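Local structure of 6-phospho-beta-d glycosidase (Streptococcus pyogenes, 5FOO) at residues Asn29-Trp34 with Asp40-Tyr45; Ser372-Tyr377 with Arg445-Ala450; Arg376-Asp379 with Gln383-Asp386; Asp420-Ser423 with Ala427-Asn430; Val435-Asn438 with Val443-Pro446. The protein probably hydrolyses 6-phospho-beta-glucosides as a family 1 glycoside hydrolase and binds 6-phosphocyclophellitol in its pocket. The protein carries 1 engineered substitution. All coordinates share one frame; numbering follows the deposited sequence.

Contact 1 (Asn29-Trp34 with Asp40-Tyr45); sequences NLFDYW and DLFYDY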
# COMPACT_ATOMS: atom_id res chain seq x y z
N ASN A 29 13.22 -6.29 -9.82
CA ASN A 29 11.89 -6.63 -9.44
C ASN A 29 10.98 -6.78 -10.64
O ASN A 29 11.42 -6.57 -11.75
CB ASN A 29 11.36 -5.67 -8.34
CG ASN A 29 11.11 -4.24 -8.81
OD1 ASN A 29 10.50 -3.99 -9.83
ND2 ASN A 29 11.46 -3.30 -7.97
N LEU A 30 9.72 -7.14 -10.43
CA LEU A 30 8.81 -7.34 -11.57
C LEU A 30 8.72 -6.10 -12.40
O LEU A 30 8.80 -6.20 -13.63
CB LEU A 30 7.43 -7.76 -11.17
CG LEU A 30 7.36 -9.04 -10.37
CD1 LEU A 30 5.93 -9.46 -10.11
CD2 LEU A 30 8.13 -10.18 -11.04
N PHE A 31 8.54 -4.94 -11.77
CA PHE A 31 8.41 -3.70 -12.57
C PHE A 31 9.70 -3.24 -13.32
O PHE A 31 9.61 -2.76 -14.45
CB PHE A 31 7.86 -2.55 -11.75
CG PHE A 31 6.36 -2.43 -11.81
CD1 PHE A 31 5.74 -1.83 -12.90
CD2 PHE A 31 5.56 -2.89 -10.75
CE1 PHE A 31 4.36 -1.72 -12.94
CE2 PHE A 31 4.19 -2.79 -10.78
CZ PHE A 31 3.56 -2.21 -11.88
N ASP A 32 10.87 -3.44 -12.72
CA ASP A 32 12.12 -3.16 -13.36
C ASP A 32 12.19 -4.00 -14.64
O ASP A 32 12.63 -3.49 -15.69
CB ASP A 32 13.34 -3.54 -12.52
CG ASP A 32 13.36 -2.91 -11.14
OD1 ASP A 32 13.00 -1.73 -11.01
OD2 ASP A 32 13.79 -3.62 -10.19
N TYR A 33 11.83 -5.28 -14.53
CA TYR A 33 11.88 -6.20 -15.66
C TYR A 33 10.94 -5.80 -16.80
O TYR A 33 11.32 -5.78 -18.01
CB TYR A 33 11.53 -7.61 -15.24
CG TYR A 33 11.53 -8.57 -16.41
CD1 TYR A 33 12.73 -8.97 -16.98
CD2 TYR A 33 10.33 -9.11 -16.90
CE1 TYR A 33 12.75 -9.87 -18.04
CE2 TYR A 33 10.32 -10.02 -17.95
CZ TYR A 33 11.55 -10.37 -18.53
OH TYR A 33 11.59 -11.24 -19.54
N TRP A 34 9.71 -5.52 -16.38
CA TRP A 34 8.68 -5.05 -17.26
C TRP A 34 9.05 -3.80 -18.04
O TRP A 34 8.79 -3.72 -19.26
CB TRP A 34 7.36 -4.81 -16.50
CG TRP A 34 6.08 -5.03 -17.35
CD1 TRP A 34 5.98 -5.56 -18.61
CD2 TRP A 34 4.75 -4.74 -16.93
NE1 TRP A 34 4.66 -5.59 -19.00
CE2 TRP A 34 3.90 -5.09 -17.99
CE3 TRP A 34 4.20 -4.16 -15.78
CZ2 TRP A 34 2.52 -4.93 -17.91
CZ3 TRP A 34 2.82 -4.02 -15.69
CH2 TRP A 34 2.00 -4.41 -16.73
N ASP A 40 7.36 1.28 -23.71
CA ASP A 40 6.34 2.19 -24.23
C ASP A 40 4.98 2.00 -23.52
O ASP A 40 4.10 2.83 -23.68
CB ASP A 40 6.27 2.16 -25.77
CG ASP A 40 6.24 0.80 -26.33
OD1 ASP A 40 5.44 -0.01 -25.81
OD2 ASP A 40 7.05 0.54 -27.24
N LEU A 41 4.86 0.98 -22.65
CA LEU A 41 3.73 0.90 -21.73
C LEU A 41 3.80 1.94 -20.62
O LEU A 41 2.82 2.06 -19.87
CB LEU A 41 3.60 -0.48 -21.13
CG LEU A 41 3.50 -1.71 -22.04
CD1 LEU A 41 3.47 -2.92 -21.14
CD2 LEU A 41 2.29 -1.67 -22.98
N PHE A 42 4.89 2.70 -20.52
CA PHE A 42 5.12 3.59 -19.40
C PHE A 42 5.06 4.99 -19.86
O PHE A 42 5.78 5.39 -20.75
CB PHE A 42 6.48 3.27 -18.71
CG PHE A 42 6.51 1.94 -18.02
CD1 PHE A 42 6.67 0.74 -18.76
CD2 PHE A 42 6.32 1.85 -16.65
CE1 PHE A 42 6.62 -0.52 -18.13
CE2 PHE A 42 6.32 0.59 -16.00
CZ PHE A 42 6.47 -0.60 -16.72
N TYR A 43 4.23 5.79 -19.20
CA TYR A 43 4.11 7.21 -19.55
C TYR A 43 5.42 8.01 -19.73
O TYR A 43 6.28 8.05 -18.85
CB TYR A 43 3.20 7.91 -18.54
CG TYR A 43 2.63 9.19 -19.03
CD1 TYR A 43 1.52 9.22 -19.87
CD2 TYR A 43 3.22 10.38 -18.67
CE1 TYR A 43 1.01 10.45 -20.33
CE2 TYR A 43 2.76 11.58 -19.11
CZ TYR A 43 1.67 11.62 -19.95
OH TYR A 43 1.29 12.88 -20.32
N ASP A 44 5.53 8.70 -20.87
CA ASP A 44 6.73 9.42 -21.32
C ASP A 44 7.98 8.55 -21.35
O ASP A 44 9.07 9.10 -21.31
CB ASP A 44 7.01 10.71 -20.53
CG ASP A 44 5.98 11.79 -20.79
OD1 ASP A 44 5.25 11.71 -21.76
OD2 ASP A 44 5.86 12.74 -20.01
N TYR A 45 7.80 7.23 -21.43
CA TYR A 45 8.89 6.27 -21.39
C TYR A 45 9.77 6.31 -20.12
O TYR A 45 10.89 5.82 -20.15
CB TYR A 45 9.78 6.41 -22.67
CG TYR A 45 8.97 6.58 -23.93
CD1 TYR A 45 8.33 5.49 -24.51
CD2 TYR A 45 8.84 7.83 -24.54
CE1 TYR A 45 7.55 5.65 -25.69
CE2 TYR A 45 8.07 8.00 -25.70
CZ TYR A 45 7.43 6.90 -26.25
OH TYR A 45 6.71 7.06 -27.35
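Phe42 and Leu41 are the two bumps that residues 40-45 press against one flank of the helix carrying Phe31 and Trp34. The Phe42 ring slides into the notch between those two residues, three positions apart and so on neighbouring turns of the helix. It meets the Phe31 ring rim to rim, CE2 of Phe42 lying 4.0 Å from CD1 of Phe31, each atom near the plane of the other ring. The far corner of the same ring, CZ of Phe42, reaches CB of Trp34 at 4.3 Å, while CE1 of Phe42 comes to 4.0 Å from the Trp34 O. With CG of Phe42 anti to the carbonyl carbon (chi1 -67°), the ring swings off the loop and into this hollow; a flat, wholly apolar group suits so narrow a slot.

Leu41 is the smaller knob. Its CD1 branch lies against the indole of Trp34, 3.6 Å from NE1 and 3.8 Å from CE2 of that residue, with the two side chains at about a right angle. Elsewhere, Tyr180 meets the Trp34 ring edge-to-face, and Tyr35 does the same to Phe42.

The helix start is fixed by a reciprocal pair: Asp32 N donates to Asn29 OD1 at 3.0 Å, and Asn29 N to Asp32 OD2 at 2.8 Å. Lys25 also forms a salt bridge with Asp32. Such a capping box begins a helix whose Phe31 side chain is about 8 Å from the bound 6-phosphocyclophellitol and meets the pocket residue Trp424, consistent with a second layer of aromatic residues behind the pocket of this TIM barrel.

Contact 2 (Ser372-Tyr377 with Arg445-Ala450); sequences SGEDRY and RPKASA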
# COMPACT_ATOMS: atom_id res chain seq x y z
N SER A 372 -2.06 15.84 -13.15
CA SER A 372 -1.04 16.16 -14.18
C SER A 372 -0.86 17.68 -14.40
O SER A 372 -1.59 18.51 -13.87
CB SER A 372 -1.37 15.46 -15.50
OG SER A 372 -2.61 15.93 -15.96
N GLY A 373 0.18 18.04 -15.14
CA GLY A 373 0.37 19.41 -15.56
C GLY A 373 0.39 20.44 -14.44
O GLY A 373 -0.18 21.56 -14.58
N GLU A 374 1.07 20.10 -13.33
CA GLU A 374 1.03 21.00 -12.18
C GLU A 374 1.82 22.28 -12.44
O GLU A 374 1.74 23.19 -11.63
CB GLU A 374 1.53 20.33 -10.88
CG GLU A 374 0.64 19.22 -10.37
CD GLU A 374 0.93 18.85 -8.92
OE1 GLU A 374 2.14 18.63 -8.58
OE2 GLU A 374 -0.07 18.82 -8.16
N ASP A 375 2.63 22.31 -13.51
CA ASP A 375 3.20 23.58 -14.03
C ASP A 375 2.23 24.66 -14.17
O ASP A 375 2.50 25.80 -13.85
CB ASP A 375 3.84 23.42 -15.38
CG ASP A 375 5.28 23.53 -15.27
OD1 ASP A 375 5.77 24.68 -15.14
OD2 ASP A 375 5.91 22.46 -15.24
N ARG A 376 1.06 24.31 -14.61
CA ARG A 376 0.04 25.29 -14.78
C ARG A 376 -0.31 26.06 -13.52
O ARG A 376 -0.78 27.15 -13.67
CB ARG A 376 -1.22 24.66 -15.39
CG ARG A 376 -1.05 24.22 -16.84
CD ARG A 376 -2.41 23.94 -17.48
NE ARG A 376 -3.07 22.89 -16.70
CZ ARG A 376 -2.92 21.58 -16.89
NH1 ARG A 376 -2.18 21.10 -17.88
NH2 ARG A 376 -3.56 20.73 -16.10
N TYR A 377 -0.07 25.52 -12.31
CA TYR A 377 -0.46 26.18 -11.07
C TYR A 377 0.68 26.88 -10.34
O TYR A 377 0.49 27.32 -9.21
CB TYR A 377 -1.16 25.21 -10.10
CG TYR A 377 -2.37 24.49 -10.65
CD1 TYR A 377 -2.24 23.29 -11.40
CD2 TYR A 377 -3.66 24.98 -10.41
CE1 TYR A 377 -3.36 22.63 -11.90
CE2 TYR A 377 -4.79 24.31 -10.91
CZ TYR A 377 -4.64 23.15 -11.65
OH TYR A 377 -5.78 22.50 -12.09
N ARG A 445 11.13 20.90 -4.70
CA ARG A 445 10.59 22.17 -4.33
C ARG A 445 9.25 22.00 -3.67
O ARG A 445 8.29 21.55 -4.32
CB ARG A 445 10.44 23.05 -5.57
CG ARG A 445 9.80 24.36 -5.17
CD ARG A 445 10.14 25.52 -6.09
NE ARG A 445 9.82 26.74 -5.33
CZ ARG A 445 9.83 27.99 -5.80
NH1 ARG A 445 10.16 28.25 -7.07
NH2 ARG A 445 9.49 28.98 -4.97
N PRO A 446 9.14 22.36 -2.38
CA PRO A 446 7.85 22.25 -1.66
C PRO A 446 6.73 22.94 -2.37
O PRO A 446 6.92 24.04 -2.89
CB PRO A 446 8.13 22.98 -0.35
CG PRO A 446 9.60 22.73 -0.11
CD PRO A 446 10.26 22.72 -1.48
N LYS A 447 5.55 22.33 -2.35
CA LYS A 447 4.34 22.94 -2.90
C LYS A 447 3.62 23.61 -1.75
O LYS A 447 3.95 23.40 -0.55
CB LYS A 447 3.43 21.92 -3.59
CG LYS A 447 4.13 20.94 -4.49
CD LYS A 447 3.14 20.02 -5.22
CE LYS A 447 3.87 18.89 -5.95
NZ LYS A 447 3.04 17.72 -6.28
N ALA A 448 2.63 24.44 -2.08
CA ALA A 448 1.82 25.03 -1.03
C ALA A 448 1.27 24.00 -0.03
O ALA A 448 1.08 24.34 1.13
CB ALA A 448 0.66 25.80 -1.60
N SER A 449 0.95 22.79 -0.48
CA SER A 449 0.35 21.83 0.43
C SER A 449 1.36 21.37 1.47
O SER A 449 0.96 21.01 2.55
CB SER A 449 -0.25 20.63 -0.29
OG SER A 449 0.77 20.03 -1.00
N ALA A 450 2.65 21.43 1.17
CA ALA A 450 3.66 21.07 2.16
C ALA A 450 3.64 22.00 3.38
O ALA A 450 3.83 21.51 4.50
CB ALA A 450 5.05 21.08 1.54
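Glu374 and Lys447 reach across from opposite segments and meet by their charged ends. Between the two segments the ionic part is one salt bridge, Lys447 NZ donating to Glu374 OE1 at 2.6 Å through the lone pair on the side of the other carboxylate oxygen. The lysine is extended beyond CG, which stands anti to the carbonyl carbon (chi1 -45°), and its amine is delivered at full length; the two chains run at about a right angle, and CE of Lys447 also comes to 3.2 Å from Glu374 OE1.

Other polar partners complete both groups. Glu374 OE2 is hydrogen-bonded to Tyr388 OH and forms a salt bridge with Arg389. Lys447 NZ additionally bridges to Asp420 OD1 and bonds to Gly433 O.

Backbone bonds set the two ends in place. Tyr377 N bonds to Glu374 O at 3.0 Å in a 3-10 turn, and Ala450 N to Lys447 O at 2.9 Å where helix 448-459 begins.

Both charged residues are buried. Two acids around the lysine should favour its protonated form, the nearby lysine and arginine should favour the ionised carboxylate of Glu374, and the acids probably offset the closeness of Lys447 NZ to Arg389 NH1.

Contact 3 (Arg376-Asp379 with Gln383-Asp386); sequences RYRD and QIQD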
# COMPACT_ATOMS: atom_id res chain seq x y z
N ARG A 376 1.06 24.31 -14.61
CA ARG A 376 0.04 25.29 -14.78
C ARG A 376 -0.31 26.06 -13.52
O ARG A 376 -0.78 27.15 -13.67
CB ARG A 376 -1.22 24.66 -15.39
CG ARG A 376 -1.05 24.22 -16.84
CD ARG A 376 -2.41 23.94 -17.48
NE ARG A 376 -3.07 22.89 -16.70
CZ ARG A 376 -2.92 21.58 -16.89
NH1 ARG A 376 -2.18 21.10 -17.88
NH2 ARG A 376 -3.56 20.73 -16.10
N TYR A 377 -0.07 25.52 -12.31
CA TYR A 377 -0.46 26.18 -11.07
C TYR A 377 0.68 26.88 -10.34
O TYR A 377 0.49 27.32 -9.21
CB TYR A 377 -1.16 25.21 -10.10
CG TYR A 377 -2.37 24.49 -10.65
CD1 TYR A 377 -2.24 23.29 -11.40
CD2 TYR A 377 -3.66 24.98 -10.41
CE1 TYR A 377 -3.36 22.63 -11.90
CE2 TYR A 377 -4.79 24.31 -10.91
CZ TYR A 377 -4.64 23.15 -11.65
OH TYR A 377 -5.78 22.50 -12.09
N ARG A 378 1.83 27.03 -10.96
CA ARG A 378 2.87 27.80 -10.26
C ARG A 378 2.47 29.28 -10.21
O ARG A 378 1.89 29.79 -11.14
CB ARG A 378 4.27 27.67 -10.87
CG ARG A 378 4.58 26.44 -11.68
CD ARG A 378 6.01 26.51 -12.19
NE ARG A 378 6.80 26.05 -11.11
CZ ARG A 378 7.17 24.79 -10.89
NH1 ARG A 378 6.93 23.81 -11.74
NH2 ARG A 378 7.82 24.55 -9.78
N ASP A 379 2.76 29.95 -9.11
CA ASP A 379 2.56 31.39 -8.98
C ASP A 379 3.86 32.16 -9.34
O ASP A 379 4.84 31.54 -9.79
CB ASP A 379 2.11 31.70 -7.55
CG ASP A 379 3.22 31.47 -6.50
OD1 ASP A 379 4.39 31.12 -6.81
OD2 ASP A 379 2.90 31.64 -5.33
N GLN A 383 6.52 28.42 -6.89
CA GLN A 383 5.90 27.39 -6.07
C GLN A 383 4.60 26.97 -6.66
O GLN A 383 3.78 27.83 -6.93
CB GLN A 383 5.61 27.95 -4.69
CG GLN A 383 4.87 27.00 -3.76
CD GLN A 383 4.78 27.52 -2.34
OE1 GLN A 383 3.70 27.89 -1.85
NE2 GLN A 383 5.90 27.53 -1.65
N ILE A 384 4.38 25.66 -6.79
CA ILE A 384 3.10 25.11 -7.15
C ILE A 384 2.03 25.42 -6.10
O ILE A 384 2.19 25.05 -4.98
CB ILE A 384 3.20 23.59 -7.40
CG1 ILE A 384 4.13 23.30 -8.59
CG2 ILE A 384 1.82 23.03 -7.72
CD1 ILE A 384 4.44 21.83 -8.82
N GLN A 385 0.95 26.10 -6.51
CA GLN A 385 -0.18 26.41 -5.63
C GLN A 385 -1.21 25.38 -5.75
O GLN A 385 -2.22 25.57 -6.42
CB GLN A 385 -0.81 27.75 -6.00
CG GLN A 385 0.20 28.87 -5.94
CD GLN A 385 0.94 28.93 -4.60
OE1 GLN A 385 2.14 28.68 -4.53
NE2 GLN A 385 0.23 29.27 -3.55
N ASP A 386 -1.00 24.27 -5.05
CA ASP A 386 -1.89 23.11 -5.16
C ASP A 386 -3.00 23.16 -4.17
O ASP A 386 -3.10 22.27 -3.29
CB ASP A 386 -1.10 21.78 -5.04
CG ASP A 386 -0.24 21.68 -3.76
OD1 ASP A 386 0.10 22.70 -3.10
OD2 ASP A 386 0.17 20.56 -3.44
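Tyr377 and Asp379 hold residues 383-386 with one backbone bond each. Gln385 N donates to Tyr377 O at 3.0 Å, nearly straight at 166° but from above the carbonyl plane, and Asp379 N donates to Gln383 O at 3.2 Å. Between the two bonds Arg378 faces Ile384, their CA atoms 4.1 Å apart, in a single beta bridge. Gln383 O receives a further, softer contact from Arg378 CA at 3.5 Å, a CA-H...O interaction.

Around this bridge lie the side chains. Ile384 sets CG1 against one face of the Arg378 guanidinium, 4.1 Å from NH2 of Arg378 and nearer the rim of the group than its centre. The arginine arrives there because its chain folds at CG-CD (chi3 83°), turning the flat head back over the isoleucine. The carboxylate of Asp379 and the amide of Gln385 are stacked, their planes only 6° apart, and CB of Asp379 also packs on CG of Gln385 at 3.8 Å. CB of Tyr377 lies loosely, 4.4 Å from CG2 of Ile384.

Further out, Glu436 forms a salt bridge with Arg378 NH2, and Gly382 O takes a bond from Arg378 NE. Ile384 is held in turn by a backbone bond, Ala448 N to its O.

Chemically, this is a surface turn closed by backbone bonds, with a branched apolar residue against the arginine. The isoleucine may shield one face of the guanidinium from water, while the salt bridge to Glu436 and the bond to Gly382 O fix its rotation.

Contact 4 (Asp420-Ser423 with Ala427-Asn430); sequences DGWS and AYKN. With JAZ (6-phosphocyclophellitol), chain G.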
# COMPACT_ATOMS: atom_id res chain seq x y z
N ASP A 420 7.08 13.82 -5.11
CA ASP A 420 6.61 13.22 -6.36
C ASP A 420 7.41 11.98 -6.62
O ASP A 420 8.67 12.04 -6.52
CB ASP A 420 6.81 14.17 -7.56
CG ASP A 420 5.86 15.41 -7.55
OD1 ASP A 420 4.80 15.42 -6.88
OD2 ASP A 420 6.18 16.35 -8.33
N GLY A 421 6.71 10.88 -6.92
CA GLY A 421 7.40 9.63 -7.25
C GLY A 421 6.88 8.91 -8.50
O GLY A 421 5.89 9.31 -9.11
N TRP A 422 7.50 7.79 -8.79
CA TRP A 422 7.21 7.02 -9.99
C TRP A 422 6.04 6.11 -9.73
O TRP A 422 6.19 5.21 -8.92
CB TRP A 422 8.45 6.21 -10.33
CG TRP A 422 8.37 5.44 -11.58
CD1 TRP A 422 8.39 5.94 -12.88
CD2 TRP A 422 8.26 4.02 -11.70
NE1 TRP A 422 8.35 4.89 -13.78
CE2 TRP A 422 8.25 3.71 -13.09
CE3 TRP A 422 8.18 2.97 -10.77
CZ2 TRP A 422 8.12 2.42 -13.56
CZ3 TRP A 422 8.07 1.67 -11.26
CH2 TRP A 422 8.07 1.42 -12.65
N SER A 423 4.86 6.35 -10.36
CA SER A 423 3.70 5.47 -10.12
C SER A 423 3.50 4.38 -11.22
O SER A 423 2.50 4.37 -11.94
CB SER A 423 2.31 6.18 -9.87
OG SER A 423 2.17 7.53 -9.34
N ALA A 427 4.01 6.22 -14.29
CA ALA A 427 5.25 6.95 -14.06
C ALA A 427 4.93 8.29 -13.41
O ALA A 427 4.27 8.28 -12.40
CB ALA A 427 6.04 7.09 -15.36
N TYR A 428 5.30 9.43 -14.01
CA TYR A 428 5.12 10.76 -13.43
C TYR A 428 4.02 11.53 -14.12
O TYR A 428 3.98 12.74 -14.05
CB TYR A 428 6.47 11.54 -13.53
CG TYR A 428 7.52 11.04 -12.52
CD1 TYR A 428 7.57 11.54 -11.21
CD2 TYR A 428 8.44 10.07 -12.89
CE1 TYR A 428 8.51 11.04 -10.29
CE2 TYR A 428 9.39 9.57 -12.00
CZ TYR A 428 9.42 10.03 -10.71
OH TYR A 428 10.38 9.50 -9.88
N LYS A 429 3.15 10.85 -14.86
CA LYS A 429 1.98 11.53 -15.42
C LYS A 429 1.21 12.34 -14.36
O LYS A 429 0.93 13.52 -14.55
CB LYS A 429 1.03 10.48 -15.99
CG LYS A 429 -0.16 11.08 -16.71
CD LYS A 429 -1.06 9.95 -17.19
CE LYS A 429 -2.24 10.61 -17.90
NZ LYS A 429 -3.11 9.59 -18.47
N ASN A 430 0.86 11.69 -13.27
CA ASN A 430 0.12 12.36 -12.22
C ASN A 430 1.00 12.47 -10.96
O ASN A 430 1.60 11.48 -10.55
CB ASN A 430 -1.14 11.59 -11.87
CG ASN A 430 -2.01 11.28 -13.08
OD1 ASN A 430 -2.17 10.10 -13.47
ND2 ASN A 430 -2.59 12.30 -13.65
C2 JAZ G . 0.46 4.34 -5.78
C3 JAZ G . 0.92 3.62 -4.50
C4 JAZ G . -0.20 2.74 -3.95
C5 JAZ G . -1.46 3.53 -3.64
C6 JAZ G . -1.88 4.35 -4.84
C7 JAZ G . -0.74 5.20 -5.40
C8 JAZ G . -1.21 6.13 -6.51
O9 JAZ G . -1.67 5.32 -7.58
P10 JAZ G . -1.53 5.85 -9.08
O11 JAZ G . -2.06 4.73 -9.90
O12 JAZ G . -0.18 6.37 -9.33
O13 JAZ G . -2.39 7.03 -9.16
O14 JAZ G . -2.45 3.49 -5.84
O15 JAZ G . 1.48 5.22 -6.27
O16 JAZ G . 2.01 2.80 -4.86
O17 JAZ G . 0.25 2.06 -2.79
O HOH W 1 4.38 11.44 -9.78
O HOH W 2 1.65 9.21 -12.27
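Tyr428 lays its ring flat against the peptide joining Gly421 to Trp422, and this is the tight half of the contact. CE1 of Tyr428 is 3.2 Å from the Gly421 C, the ring packing on the flat peptide group itself. CA of Trp422 sits over the same face, 4.1 Å from the centroid of the Tyr428 ring and 22° off its normal, a CH-pi contact. The Trp422 indole, carried outward by a CG that is anti to the backbone N (chi1 -176°), takes the small Ala427 against CD1 and NE1, with CD1 of Trp422 3.6 Å from CB of Ala427. Ser423 N closes this half by donating to Ala427 O at 2.9 Å. The polar tips bond elsewhere, Tyr428 OH to Ser52 and Trp422 NE1 to Val46 O.

The other half is wet. One water donates to Gly421 O at 2.7 Å and to Asn430 O, joining backbones that do not touch. A second accepts from Asn430 N at 2.8 Å and donates to Ala427 O, with only a weak link to Ser423 OG. Ser423 belongs to the ligand pocket and faces phosphate oxygen O12 of 6-phosphocyclophellitol, modelled too close to its CB for details to be trusted; a serine at the phosphate is consistent with phospho-specific members of family 1.

The loop follows strand 410-416, the last of the barrel. Asp420 ties it to the hairpin strand 435-437 through Val435 and forms a salt bridge with Arg431, while Trp422 bonds by its backbone to Gln18 of helix 16-19.

Contact 5 (Val435-Asn438 with Val443-Pro446); sequences VENN and VRRP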
# COMPACT_ATOMS: atom_id res chain seq x y z
N VAL A 435 5.68 17.86 -2.12
CA VAL A 435 6.91 18.46 -2.60
C VAL A 435 7.14 17.98 -4.02
O VAL A 435 7.17 16.78 -4.29
CB VAL A 435 8.10 18.03 -1.73
CG1 VAL A 435 9.41 18.64 -2.23
CG2 VAL A 435 7.84 18.41 -0.25
N GLU A 436 7.38 18.93 -4.90
CA GLU A 436 7.57 18.69 -6.32
C GLU A 436 8.93 18.08 -6.52
O GLU A 436 9.87 18.47 -5.83
CB GLU A 436 7.53 20.08 -7.02
CG GLU A 436 7.88 20.07 -8.47
CD GLU A 436 8.01 21.46 -9.08
OE1 GLU A 436 7.86 22.52 -8.38
OE2 GLU A 436 8.30 21.43 -10.28
N ASN A 437 9.06 17.19 -7.46
CA ASN A 437 10.35 16.74 -7.92
C ASN A 437 10.49 17.06 -9.41
O ASN A 437 9.61 16.74 -10.22
CB ASN A 437 10.54 15.23 -7.77
CG ASN A 437 11.99 14.81 -7.97
OD1 ASN A 437 12.94 15.61 -7.80
ND2 ASN A 437 12.18 13.56 -8.29
N ASN A 438 11.60 17.67 -9.79
CA ASN A 438 11.89 17.79 -11.22
C ASN A 438 12.52 16.47 -11.64
O ASN A 438 13.57 16.08 -11.14
CB ASN A 438 12.85 18.94 -11.45
CG ASN A 438 13.21 19.15 -12.91
OD1 ASN A 438 13.70 18.27 -13.64
ND2 ASN A 438 12.93 20.31 -13.34
N VAL A 443 15.84 17.88 -8.43
CA VAL A 443 15.67 18.96 -7.48
C VAL A 443 14.26 18.99 -6.94
O VAL A 443 13.27 18.97 -7.71
CB VAL A 443 15.97 20.32 -8.17
CG1 VAL A 443 15.61 21.52 -7.26
CG2 VAL A 443 17.43 20.33 -8.57
N ARG A 444 14.16 19.13 -5.62
CA ARG A 444 12.86 19.22 -4.94
C ARG A 444 12.43 20.67 -4.72
O ARG A 444 13.25 21.56 -4.57
CB ARG A 444 12.89 18.54 -3.56
CG ARG A 444 12.85 17.03 -3.55
CD ARG A 444 14.11 16.43 -4.08
NE ARG A 444 14.30 15.06 -3.63
CZ ARG A 444 14.46 13.98 -4.38
NH1 ARG A 444 14.39 14.00 -5.73
NH2 ARG A 444 14.67 12.81 -3.76
N ARG A 445 11.13 20.90 -4.70
CA ARG A 445 10.59 22.17 -4.33
C ARG A 445 9.25 22.00 -3.67
O ARG A 445 8.29 21.55 -4.32
CB ARG A 445 10.44 23.05 -5.57
CG ARG A 445 9.80 24.36 -5.17
CD ARG A 445 10.14 25.52 -6.09
NE ARG A 445 9.82 26.74 -5.33
CZ ARG A 445 9.83 27.99 -5.80
NH1 ARG A 445 10.16 28.25 -7.07
NH2 ARG A 445 9.49 28.98 -4.97
N PRO A 446 9.14 22.36 -2.38
CA PRO A 446 7.85 22.25 -1.66
C PRO A 446 6.73 22.94 -2.37
O PRO A 446 6.92 24.04 -2.89
CB PRO A 446 8.13 22.98 -0.35
CG PRO A 446 9.60 22.73 -0.11
CD PRO A 446 10.26 22.72 -1.48
O HOH W 3 6.46 23.78 -6.14
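Glu436 and Arg445 are the hydrogen-bonded pair at the middle of a short antiparallel hairpin whose strands run at 155° to one another. Glu436 N donates to Arg445 O at 2.8 Å, and Arg445 N returns a bond to Glu436 O at 3.0 Å. Asn438 N to Val443 O, at 3.0 Å and 171°, continues the ladder toward the turn. Val435 with Pro446 and Asn437 with Arg444 are non-hydrogen-bonded pairs, which suits Pro446, since it has no N-H to offer.

On the face of Val435, Asn437, Arg444 and Pro446, CG1 of Val435 covers CB of Arg444 at 3.7 Å. Arg444 bends at CB-CG (chi2 69°) and runs beside Asn437, so that its NH1 donates to Asn437 OD1 at 3.0 Å; the bond is bent, and the donor lies above the amide plane, with guanidinium and amide almost perpendicular. Gln442 OE1 binds both Asn437 ND2 and Arg444 NH1, while Asp61 forms a salt bridge with Arg444 NH2.

On the other face Glu436 OE1 lies 3.9 Å from CB of Arg445, yet the charges part: the carboxylate turns to Arg378, and Arg445 NH1 reaches Thr381 O.

The hairpin leans on helix 54-67, where Val435 touches Leu64 and Arg444 touches Gln57; Val435 also bonds by its backbone to Pro418, just past barrel strand 410-416, and Pro446 leads into helix 448-459.

In the fold
All five contacts lie outside the eight strands of the TIM barrel, in loops, helix ends and a hairpin. Contact 1 comes first along the chain; contacts 2 and 3 start together in the loop between strand 362-367 and helix 387-405, and contacts 4 and 5 follow strand 410-416. Contact 2 closes a loop in which contact 4 is nested, and ends on strand 444-446, shared with contact 5. The centres of contacts 2 and 3 are about 5 Å apart, those of contacts 1 and 3 about 29 Å. Contact 4, its centre about 12 Å from the centres of contacts 1 and 5, touches each, joining the phosphate end of the pocket to the peripheral hairpin by way of Asp420.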